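PDB 6QRL: hybrid kinase from Caulobacter vibrioides, which probably phosphorylates proteins on histidine as a hybrid sensor kinase, activated by cyclic di-GMP, which its pseudo-receiver domain binds here. Local coordinates for residues G45-A48 and D49-L52. Residues are numbered along the deposited sequence; the frame is centred on the assembly and turned at random.
Sequences GAPA and DAVL
Pro47 and Ala50 close a type I beta turn in the pseudo-receiver domain, on the link that takes the chain from helix 39-45 into strand 51-55, the central strand of the parallel sheet. The amide of Ala50 donates to Pro47 O over 3.0 Å between N and O, with an angle of 164° at the hydrogen. The methyl groups of Ala46 and Ala50 meet, CB to CB at 3.9 Å, and Pro47 CD adds a looser apolar contact, 4.3 Å from Ala50 CB. With CG of Asp49 lying between its backbone N and carbonyl carbon (chi1 72°), the carboxylate folds back beside the proline, and OD1 lies 3.6 Å from Pro47 CB. Ala50 is buried, whereas Ala48 and Asp49, at the corner of the turn, are exposed. The small apolar cluster rests on neighbouring strands: Ala46 touches Ala10 and Tyr34, and Pro47 touches Asn8 and Tyr34. Arg71 NH2 donates to Ala50 O and, weakly, to Pro47 O, tying the turn to the chain leading into strand 73-77. The carboxylate of Asp49 is held in its place beside the proline by Asn8, whose ND2 donates a hydrogen bond to OD1.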
# COMPACT_ATOMS: atom_id res chain seq x y z
N GLY A 45 -4.65 0.47 12.53
CA GLY A 45 -4.67 1.94 12.65
C GLY A 45 -5.44 2.64 11.53
O GLY A 45 -5.71 3.87 11.65
N ALA A 46 -5.77 1.93 10.46
CA ALA A 46 -6.39 2.55 9.27
C ALA A 46 -7.85 2.10 9.16
O ALA A 46 -8.21 1.01 9.58
CB ALA A 46 -5.60 2.25 8.03
N PRO A 47 -8.72 2.96 8.58
CA PRO A 47 -10.10 2.56 8.31
C PRO A 47 -10.13 1.30 7.44
O PRO A 47 -9.18 1.08 6.67
CB PRO A 47 -10.71 3.74 7.53
CG PRO A 47 -9.75 4.92 7.77
CD PRO A 47 -8.41 4.34 8.17
N ALA A 48 -11.21 0.53 7.54
CA ALA A 48 -11.42 -0.74 6.82
C ALA A 48 -11.37 -0.54 5.28
O ALA A 48 -11.04 -1.51 4.58
CB ALA A 48 -12.73 -1.35 7.25
N ASP A 49 -11.69 0.64 4.76
CA ASP A 49 -11.70 0.87 3.29
C ASP A 49 -10.33 1.39 2.81
O ASP A 49 -10.18 1.55 1.61
CB ASP A 49 -12.84 1.81 2.87
CG ASP A 49 -12.68 3.28 3.24
OD1 ASP A 49 -11.78 3.63 4.11
OD2 ASP A 49 -13.46 4.11 2.69
N ALA A 50 -9.34 1.63 3.68
CA ALA A 50 -8.07 2.27 3.25
C ALA A 50 -7.36 1.39 2.22
O ALA A 50 -7.30 0.13 2.41
CB ALA A 50 -7.19 2.52 4.44
N VAL A 51 -6.81 2.00 1.18
CA VAL A 51 -5.81 1.31 0.31
C VAL A 51 -4.49 1.28 1.08
O VAL A 51 -4.13 2.33 1.64
CB VAL A 51 -5.66 2.03 -1.04
CG1 VAL A 51 -4.55 1.43 -1.88
CG2 VAL A 51 -6.98 2.03 -1.79
N LEU A 52 -3.79 0.15 1.08
CA LEU A 52 -2.53 -0.07 1.85
C LEU A 52 -1.32 0.07 0.92
O LEU A 52 -1.22 -0.73 -0.02
CB LEU A 52 -2.58 -1.45 2.50
CG LEU A 52 -3.84 -1.78 3.28
CD1 LEU A 52 -3.81 -3.22 3.80
CD2 LEU A 52 -4.02 -0.81 4.44